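Local atomic coordinates of ABC transporter, substrate binding protein (Polyamine) (Agrobacterium tumefaciens, PDB entry 4EUO), a protein that binds gamma-aminobutyric acid selectively in the periplasm, probably as the solute-binding component of an ABC transporter for its uptake. Residues 117-122 against 146-151; 164-169 against 305-310. All blocks are in the same frame, centred on the assembly; numbering follows the deposited sequence.

Contact 1 (117-122 against 146-151); sequences KSWADL and ALLADG
Trp119 and Leu148 lie side by side and point the same way, each reaching from its own helix toward strand 215-229. The touching is done by the five-membered half of the indole: CD1 of Trp119 sits 3.7 Å from CD1 of Leu148, and Trp119 NE1 is 3.8 Å from the same methyl, which comes in obliquely. In both residues CG stands anti to the carbonyl carbon (chi1 -65° in Trp119, -64° in Leu148), which puts it beside the backbone N. On its polar side Trp119 NE1 is hydrogen-bonded to the carbonyl oxygen of Gln220 on strand 215-229, while Ile222 touches both Trp119 and Leu148.

With only a methyl at Ala149, the backbones come close, its CA 4.0 Å from the CA of Ala120. The Ala149 methyl rests against the backbone of Trp119, with CB 3.5 Å from Trp119 O, and meets Trp119 CB at 3.9 Å.

Both helices are closed off here. Ser118 and Asp121 form a capping box at the start of helix 119-122: Asp121 N gives a hydrogen bond to Ser118 OG, and Ser118 N returns one to Asp121 OD2 from above the carboxylate plane. Lys117 N takes the anti lone pair of the same oxygen, so two backbone donors grip it. Helix 142-149 ends in a Schellman motif with Gly151, at positive phi, as its C-prime residue.

The packing belongs to the solute-binding-protein fold; with the Trp119 side chain about 14 Å from the bound gamma-aminobutyric acid, it is structural and not part of the pocket. No hydrogen bond crosses between the segments, so the fit of methyls and indole sets their register, and the Gln220 bond limits how the ring can turn.

Contact 2 (164-169 against 305-310); sequences RAFKKL and GERWYA. With SO4 (sulfate ion), chain F.
Phe166 meets Trp308 at its ring edge: Trp308 CE3 lies close to the phenyl plane, 3.9 Å from Phe166 CE1, while Phe166 approaches the indole obliquely. One face of the Tyr309 ring is covered by Trp308 CD1, 3.5 Å above the plane and offset toward the rim. The motif is a pair of nearly parallel helices of the solute-binding-protein fold, 162-170 and the C-terminal 301-313, whose local axes pass 11.7 Å apart at a crossing angle of -22°; large side chains bridge the gap. Trp308 has CG anti to the backbone N (chi1 171°), swinging the six-membered half of the indole toward helix 162-170, where its CZ3 meets Leu169 CD1 at 4.1 Å. On the other side of the indole Trp308 NE1 is hydrogen-bonded to Lys136 O, and Trp311 stacks on Phe166, adding to the aromatic cluster.

Phe166 CZ lies 3.7 Å from the backbone O of Arg307 and CE2 4.1 Å from its CB; the two side chains cross at about a right angle. The arginine chain bends at chi3 and presents its guanidinium edge to a sulfate, probably from the crystallisation liquor. Asp163 forms a salt bridge with Arg307 NH2, and Leu162 N and Asp163 N also bind the ion. Of the two arginine bonds to it, NH2 reaches sulfate O4 at 3.0 Å, and NH1 reaches sulfate O1 at 2.6 Å, almost straight.

From the N terminus, the chain reaches helix 119-122, passes through strand 132-135, and returns on helix 142-149, where contact 1 closes a loop of 23 residues. A short connection then leads to helix 162-170, which opens contact 2; its partner, helix 301-313, arrives 135 residues later, near the C terminus. The contacts therefore follow in series, neither nested nor crossed. Helices 142-149 and 162-170 join them directly: Asp150 forms a salt bridge with Arg164, and Ala146 and Leu147 pack on Ala165 and Lys168. Helix 142-149 thus touches helices 119-122 and 162-170 and, through Val142 against Trp308, helix 301-313, while contact 1 also rests on strand 215-229.

Contact 1 (117-122 against 146-151)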
ATOM      1  N   LYS A 117     -10.811 -15.054 -10.920  1.00 10.79           N
ATOM      2  CA  LYS A 117      -9.739 -14.545 -11.735  1.00 10.28           C
ATOM      3  C   LYS A 117      -9.940 -13.040 -11.931  1.00 12.03           C
ATOM      4  O   LYS A 117      -8.950 -12.288 -11.977  1.00 12.33           O
ATOM      5  CB  LYS A 117      -9.762 -15.258 -13.107  1.00 13.22           C
ATOM      6  CG  LYS A 117      -8.551 -14.943 -13.980  1.00 15.19           C
ATOM      7  CD  LYS A 117      -8.591 -15.661 -15.332  1.00 19.58           C
ATOM      8  CE  LYS A 117      -9.956 -15.634 -15.970  1.00 35.00           C
ATOM      9  NZ  LYS A 117     -10.357 -14.278 -16.416  1.00 48.10           N
ATOM     10  N   SER A 118     -11.187 -12.605 -12.109  1.00 10.36           N
ATOM     11  CA  SER A 118     -11.499 -11.211 -12.374  1.00  9.62           C
ATOM     12  C   SER A 118     -12.211 -10.542 -11.214  1.00 10.63           C
ATOM     13  O   SER A 118     -12.745 -11.221 -10.334  1.00 10.49           O
ATOM     14  CB  SER A 118     -12.358 -11.126 -13.627  1.00 10.94           C
ATOM     15  OG  SER A 118     -13.604 -11.724 -13.313  1.00 11.47           O
ATOM     16  N   TRP A 119     -12.305  -9.190 -11.257  1.00  9.42           N
ATOM     17  CA  TRP A 119     -13.086  -8.498 -10.237  1.00  9.84           C
ATOM     18  C   TRP A 119     -14.544  -8.937 -10.358  1.00 10.29           C
ATOM     19  O   TRP A 119     -15.210  -9.143  -9.347  1.00 10.73           O
ATOM     20  CB  TRP A 119     -12.971  -6.965 -10.373  1.00  9.12           C
ATOM     21  CG  TRP A 119     -11.601  -6.443 -10.136  1.00  9.27           C
ATOM     22  CD1 TRP A 119     -10.809  -5.800 -11.046  1.00 10.24           C
ATOM     23  CD2 TRP A 119     -10.803  -6.621  -8.951  1.00  8.76           C
ATOM     24  NE1 TRP A 119      -9.576  -5.524 -10.493  1.00  9.03           N
ATOM     25  CE2 TRP A 119      -9.535  -6.053  -9.216  1.00  9.17           C
ATOM     26  CE3 TRP A 119     -11.029  -7.221  -7.703  1.00 10.30           C
ATOM     27  CZ2 TRP A 119      -8.515  -6.020  -8.247  1.00  9.63           C
ATOM     28  CZ3 TRP A 119      -9.997  -7.230  -6.768  1.00 10.54           C
ATOM     29  CH2 TRP A 119      -8.766  -6.630  -7.040  1.00 11.06           C
ATOM     30  N   ALA A 120     -15.018  -9.142 -11.618  1.00 10.36           N
ATOM     31  CA  ALA A 120     -16.390  -9.642 -11.778  1.00 10.35           C
ATOM     32  C   ALA A 120     -16.574 -10.983 -11.061  1.00 11.21           C
ATOM     33  O   ALA A 120     -17.576 -11.150 -10.355  1.00 12.06           O
ATOM     34  CB  ALA A 120     -16.712  -9.806 -13.263  1.00 12.56           C
ATOM     35  N   ASP A 121     -15.604 -11.903 -11.172  1.00 10.32           N
ATOM     36  CA  ASP A 121     -15.707 -13.180 -10.464  1.00 10.67           C
ATOM     37  C   ASP A 121     -15.777 -12.968  -8.955  1.00 12.44           C
ATOM     38  O   ASP A 121     -16.570 -13.608  -8.251  1.00 12.18           O
ATOM     39  CB  ASP A 121     -14.491 -14.065 -10.750  1.00 11.20           C
ATOM     40  CG  ASP A 121     -14.303 -14.523 -12.187  1.00 11.74           C
ATOM     41  OD1 ASP A 121     -15.308 -14.521 -12.955  1.00 13.08           O
ATOM     42  OD2 ASP A 121     -13.167 -14.881 -12.536  1.00 12.52           O
ATOM     43  N   LEU A 122     -14.905 -12.048  -8.447  1.00 11.11           N
ATOM     44  CA  LEU A 122     -14.853 -11.831  -7.002  1.00 10.69           C
ATOM     45  C   LEU A 122     -16.175 -11.282  -6.485  1.00 11.62           C
ATOM     46  O   LEU A 122     -16.524 -11.515  -5.315  1.00 11.77           O
ATOM     47  CB  LEU A 122     -13.686 -10.861  -6.699  1.00 10.69           C
ATOM     48  CG  LEU A 122     -13.389 -10.641  -5.228  1.00 12.32           C
ATOM     49  CD1 LEU A 122     -13.043 -11.958  -4.506  1.00 12.73           C
ATOM     50  CD2 LEU A 122     -12.290  -9.650  -5.046  1.00 11.95           C
ATOM     51  N   ALA A 146     -14.992  -2.505  -7.307  1.00  9.49           N
ATOM     52  CA  ALA A 146     -16.446  -2.659  -7.460  1.00  9.95           C
ATOM     53  C   ALA A 146     -16.894  -2.086  -8.817  1.00 11.55           C
ATOM     54  O   ALA A 146     -17.715  -2.709  -9.512  1.00 11.31           O
ATOM     55  CB  ALA A 146     -17.146  -1.922  -6.326  1.00 10.43           C
ATOM     56  N   LEU A 147     -16.353  -0.940  -9.217  1.00 10.09           N
ATOM     57  CA  LEU A 147     -16.736  -0.321 -10.474  1.00 10.74           C
ATOM     58  C   LEU A 147     -16.267  -1.170 -11.639  1.00 12.12           C
ATOM     59  O   LEU A 147     -17.042  -1.367 -12.597  1.00 12.53           O
ATOM     60  CB  LEU A 147     -16.184   1.110 -10.535  1.00 10.78           C
ATOM     61  CG  LEU A 147     -16.881   2.091  -9.593  1.00 11.29           C
ATOM     62  CD1 LEU A 147     -16.031   3.315  -9.348  1.00 11.54           C
ATOM     63  CD2 LEU A 147     -18.285   2.472 -10.110  1.00 11.62           C
ATOM     64  N   LEU A 148     -15.042  -1.702 -11.573  1.00 10.83           N
ATOM     65  CA  LEU A 148     -14.542  -2.593 -12.630  1.00 10.44           C
ATOM     66  C   LEU A 148     -15.382  -3.841 -12.704  1.00 13.01           C
ATOM     67  O   LEU A 148     -15.704  -4.278 -13.821  1.00 13.64           O
ATOM     68  CB  LEU A 148     -13.089  -2.975 -12.388  1.00 10.03           C
ATOM     69  CG  LEU A 148     -12.082  -1.814 -12.448  1.00 11.67           C
ATOM     70  CD1 LEU A 148     -10.777  -2.200 -11.756  1.00 12.72           C
ATOM     71  CD2 LEU A 148     -11.836  -1.349 -13.880  1.00 12.95           C
ATOM     72  N   ALA A 149     -15.760  -4.415 -11.567  1.00 11.12           N
ATOM     73  CA  ALA A 149     -16.602  -5.614 -11.529  1.00 11.61           C
ATOM     74  C   ALA A 149     -17.962  -5.309 -12.134  1.00 14.69           C
ATOM     75  O   ALA A 149     -18.597  -6.229 -12.684  1.00 15.00           O
ATOM     76  CB  ALA A 149     -16.777  -6.061 -10.099  1.00 12.60           C
ATOM     77  N   ASP A 150     -18.415  -4.041 -12.054  1.00 12.46           N
ATOM     78  CA  ASP A 150     -19.700  -3.586 -12.587  1.00 12.85           C
ATOM     79  C   ASP A 150     -19.596  -3.131 -14.050  1.00 15.59           C
ATOM     80  O   ASP A 150     -20.551  -2.541 -14.563  1.00 17.67           O
ATOM     81  CB  ASP A 150     -20.321  -2.501 -11.710  1.00 12.52           C
ATOM     82  CG  ASP A 150     -21.808  -2.340 -11.905  1.00 17.67           C
ATOM     83  OD1 ASP A 150     -22.513  -3.387 -12.008  1.00 19.45           O
ATOM     84  OD2 ASP A 150     -22.279  -1.195 -11.852  1.00 16.37           O
ATOM     85  N   GLY A 151     -18.465  -3.363 -14.691  1.00 13.66           N
ATOM     86  CA  GLY A 151     -18.327  -3.097 -16.116  1.00 14.71           C
ATOM     87  C   GLY A 151     -17.714  -1.774 -16.517  1.00 18.72           C
ATOM     88  O   GLY A 151     -17.570  -1.531 -17.719  1.00 19.25           O
TER

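Contact 2 (164-169 against 305-310)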
ATOM      1  N   ARG A 164     -22.772   4.155  -7.614  1.00 13.16           N
ATOM      2  CA  ARG A 164     -22.723   2.925  -8.384  1.00 12.72           C
ATOM      3  C   ARG A 164     -21.823   1.894  -7.672  1.00 13.72           C
ATOM      4  O   ARG A 164     -22.159   0.713  -7.601  1.00 13.27           O
ATOM      5  CB  ARG A 164     -22.203   3.229  -9.784  1.00 12.80           C
ATOM      6  CG  ARG A 164     -22.083   2.026 -10.679  1.00 14.18           C
ATOM      7  CD  ARG A 164     -21.667   2.450 -12.065  1.00 15.68           C
ATOM      8  NE  ARG A 164     -21.524   1.293 -12.940  1.00 15.55           N
ATOM      9  CZ  ARG A 164     -21.349   1.378 -14.262  1.00 17.62           C
ATOM     10  NH1 ARG A 164     -21.251   2.567 -14.851  1.00 17.08           N
ATOM     11  NH2 ARG A 164     -21.267   0.278 -15.000  1.00 16.91           N
ATOM     12  N   ALA A 165     -20.662   2.339  -7.153  1.00 12.15           N
ATOM     13  CA  ALA A 165     -19.761   1.443  -6.446  1.00 11.65           C
ATOM     14  C   ALA A 165     -20.436   0.857  -5.218  1.00 13.03           C
ATOM     15  O   ALA A 165     -20.326  -0.352  -4.983  1.00 11.64           O
ATOM     16  CB  ALA A 165     -18.494   2.178  -6.041  1.00 12.60           C
ATOM     17  N   PHE A 166     -21.139   1.685  -4.437  1.00 12.14           N
ATOM     18  CA  PHE A 166     -21.791   1.192  -3.227  1.00 11.94           C
ATOM     19  C   PHE A 166     -22.937   0.238  -3.557  1.00 14.69           C
ATOM     20  O   PHE A 166     -23.118  -0.767  -2.859  1.00 13.97           O
ATOM     21  CB  PHE A 166     -22.285   2.380  -2.386  1.00 12.85           C
ATOM     22  CG  PHE A 166     -21.200   3.263  -1.803  1.00 12.92           C
ATOM     23  CD1 PHE A 166     -20.037   2.716  -1.271  1.00 15.68           C
ATOM     24  CD2 PHE A 166     -21.363   4.640  -1.736  1.00 14.16           C
ATOM     25  CE1 PHE A 166     -19.034   3.548  -0.725  1.00 16.08           C
ATOM     26  CE2 PHE A 166     -20.378   5.462  -1.170  1.00 16.62           C
ATOM     27  CZ  PHE A 166     -19.205   4.910  -0.699  1.00 15.12           C
ATOM     28  N   LYS A 167     -23.685   0.515  -4.657  1.00 12.84           N
ATOM     29  CA  LYS A 167     -24.735  -0.440  -5.058  1.00 14.05           C
ATOM     30  C   LYS A 167     -24.130  -1.790  -5.428  1.00 15.94           C
ATOM     31  O   LYS A 167     -24.684  -2.829  -5.067  1.00 14.92           O
ATOM     32  CB  LYS A 167     -25.544   0.106  -6.243  1.00 16.18           C
ATOM     33  CG  LYS A 167     -26.502   1.202  -5.802  1.00 24.09           C
ATOM     34  CD  LYS A 167     -27.334   1.766  -6.951  1.00 30.13           C
ATOM     35  CE  LYS A 167     -28.337   2.787  -6.470  1.00 42.36           C
ATOM     36  NZ  LYS A 167     -29.075   3.410  -7.606  1.00 52.34           N
ATOM     37  N   LYS A 168     -22.972  -1.792  -6.110  1.00 12.97           N
ATOM     38  CA  LYS A 168     -22.312  -3.035  -6.473  1.00 12.35           C
ATOM     39  C   LYS A 168     -21.790  -3.754  -5.205  1.00 13.53           C
ATOM     40  O   LYS A 168     -21.945  -4.965  -5.058  1.00 13.30           O
ATOM     41  CB  LYS A 168     -21.164  -2.775  -7.468  1.00 14.25           C
ATOM     42  CG  LYS A 168     -20.456  -4.053  -7.975  1.00 13.76           C
ATOM     43  CD  LYS A 168     -21.405  -5.058  -8.666  1.00 15.60           C
ATOM     44  CE  LYS A 168     -20.577  -6.053  -9.410  1.00 16.24           C
ATOM     45  NZ  LYS A 168     -21.421  -7.124 -10.003  1.00 19.02           N
ATOM     46  N   LEU A 169     -21.182  -3.009  -4.282  1.00 11.57           N
ATOM     47  CA  LEU A 169     -20.731  -3.600  -3.013  1.00 11.50           C
ATOM     48  C   LEU A 169     -21.900  -4.165  -2.195  1.00 13.84           C
ATOM     49  O   LEU A 169     -21.755  -5.207  -1.576  1.00 12.71           O
ATOM     50  CB  LEU A 169     -19.939  -2.590  -2.172  1.00 10.81           C
ATOM     51  CG  LEU A 169     -18.538  -2.354  -2.715  1.00 11.84           C
ATOM     52  CD1 LEU A 169     -18.033  -0.971  -2.287  1.00 12.15           C
ATOM     53  CD2 LEU A 169     -17.589  -3.467  -2.264  1.00 11.96           C
ATOM     54  N   GLY A 305     -13.953   9.488   2.362  1.00 10.91           N
ATOM     55  CA  GLY A 305     -13.908   8.776   3.634  1.00 11.39           C
ATOM     56  C   GLY A 305     -15.237   8.815   4.377  1.00 14.82           C
ATOM     57  O   GLY A 305     -15.742   7.793   4.861  1.00 13.12           O
ATOM     58  N   GLU A 306     -15.856   9.998   4.445  1.00 14.50           N
ATOM     59  CA  GLU A 306     -17.163  10.140   5.123  1.00 14.91           C
ATOM     60  C   GLU A 306     -18.191   9.224   4.481  1.00 15.87           C
ATOM     61  O   GLU A 306     -18.908   8.496   5.171  1.00 15.57           O
ATOM     62  CB  GLU A 306     -17.635  11.602   5.047  1.00 17.32           C
ATOM     63  CG  GLU A 306     -16.895  12.482   6.038  1.00 31.04           C
ATOM     64  CD  GLU A 306     -17.388  13.909   6.203  1.00 61.07           C
ATOM     65  OE1 GLU A 306     -18.565  14.186   5.874  1.00 58.07           O
ATOM     66  OE2 GLU A 306     -16.600  14.744   6.702  1.00 61.42           O
ATOM     67  N   ARG A 307     -18.238   9.203   3.142  1.00 13.89           N
ATOM     68  CA  ARG A 307     -19.185   8.363   2.413  1.00 14.08           C
ATOM     69  C   ARG A 307     -18.919   6.876   2.600  1.00 15.44           C
ATOM     70  O   ARG A 307     -19.854   6.080   2.721  1.00 14.44           O
ATOM     71  CB  ARG A 307     -19.212   8.778   0.929  1.00 14.62           C
ATOM     72  CG  ARG A 307     -19.776  10.210   0.864  1.00 21.62           C
ATOM     73  CD  ARG A 307     -20.104  10.711  -0.502  1.00 28.86           C
ATOM     74  NE  ARG A 307     -21.096   9.874  -1.174  1.00 26.09           N
ATOM     75  CZ  ARG A 307     -21.410  10.010  -2.453  1.00 19.99           C
ATOM     76  NH1 ARG A 307     -20.814  10.938  -3.193  1.00 24.41           N
ATOM     77  NH2 ARG A 307     -22.271   9.179  -3.020  1.00 20.83           N
ATOM     78  N   TRP A 308     -17.623   6.499   2.581  1.00 12.31           N
ATOM     79  CA  TRP A 308     -17.226   5.117   2.759  1.00 12.30           C
ATOM     80  C   TRP A 308     -17.658   4.574   4.131  1.00 12.64           C
ATOM     81  O   TRP A 308     -18.294   3.537   4.193  1.00 12.06           O
ATOM     82  CB  TRP A 308     -15.703   5.007   2.565  1.00 10.90           C
ATOM     83  CG  TRP A 308     -15.133   3.671   2.930  1.00  9.41           C
ATOM     84  CD1 TRP A 308     -14.502   3.331   4.091  1.00 11.15           C
ATOM     85  CD2 TRP A 308     -15.223   2.468   2.152  1.00  9.74           C
ATOM     86  NE1 TRP A 308     -14.121   1.999   4.056  1.00 10.95           N
ATOM     87  CE2 TRP A 308     -14.563   1.449   2.877  1.00 11.72           C
ATOM     88  CE3 TRP A 308     -15.736   2.173   0.870  1.00 11.20           C
ATOM     89  CZ2 TRP A 308     -14.437   0.151   2.392  1.00 11.11           C
ATOM     90  CZ3 TRP A 308     -15.620   0.882   0.388  1.00 11.66           C
ATOM     91  CH2 TRP A 308     -14.956  -0.111   1.133  1.00 11.24           C
ATOM     92  N   TYR A 309     -17.335   5.297   5.207  1.00 11.58           N
ATOM     93  CA  TYR A 309     -17.700   4.827   6.548  1.00 12.66           C
ATOM     94  C   TYR A 309     -19.199   4.860   6.770  1.00 15.84           C
ATOM     95  O   TYR A 309     -19.734   3.940   7.389  1.00 15.14           O
ATOM     96  CB  TYR A 309     -16.912   5.570   7.632  1.00 13.54           C
ATOM     97  CG  TYR A 309     -15.427   5.295   7.540  1.00 12.16           C
ATOM     98  CD1 TYR A 309     -14.931   3.992   7.615  1.00 13.18           C
ATOM     99  CD2 TYR A 309     -14.525   6.321   7.311  1.00 13.26           C
ATOM    100  CE1 TYR A 309     -13.569   3.739   7.493  1.00 13.69           C
ATOM    101  CE2 TYR A 309     -13.164   6.078   7.180  1.00 12.22           C
ATOM    102  CZ  TYR A 309     -12.693   4.776   7.250  1.00 11.31           C
ATOM    103  OH  TYR A 309     -11.356   4.543   7.075  1.00 12.78           O
ATOM    104  N   ALA A 310     -19.896   5.859   6.211  1.00 14.98           N
ATOM    105  CA  ALA A 310     -21.361   5.904   6.324  1.00 15.58           C
ATOM    106  C   ALA A 310     -21.981   4.725   5.587  1.00 17.14           C
ATOM    107  O   ALA A 310     -22.868   4.056   6.119  1.00 16.23           O
ATOM    108  CB  ALA A 310     -21.893   7.209   5.770  1.00 16.34           C
TER
HETATM  109  S   SO4 F 405     -21.585  10.212  -6.666  1.00 19.48           S
HETATM  110  O1  SO4 F 405     -21.481  11.273  -5.693  1.00 25.22           O
HETATM  111  O2  SO4 F 405     -22.314  10.714  -7.860  1.00 24.66           O
HETATM  112  O3  SO4 F 405     -20.255   9.755  -7.076  1.00 22.15           O
HETATM  113  O4  SO4 F 405     -22.299   9.129  -6.017  1.00 18.42           O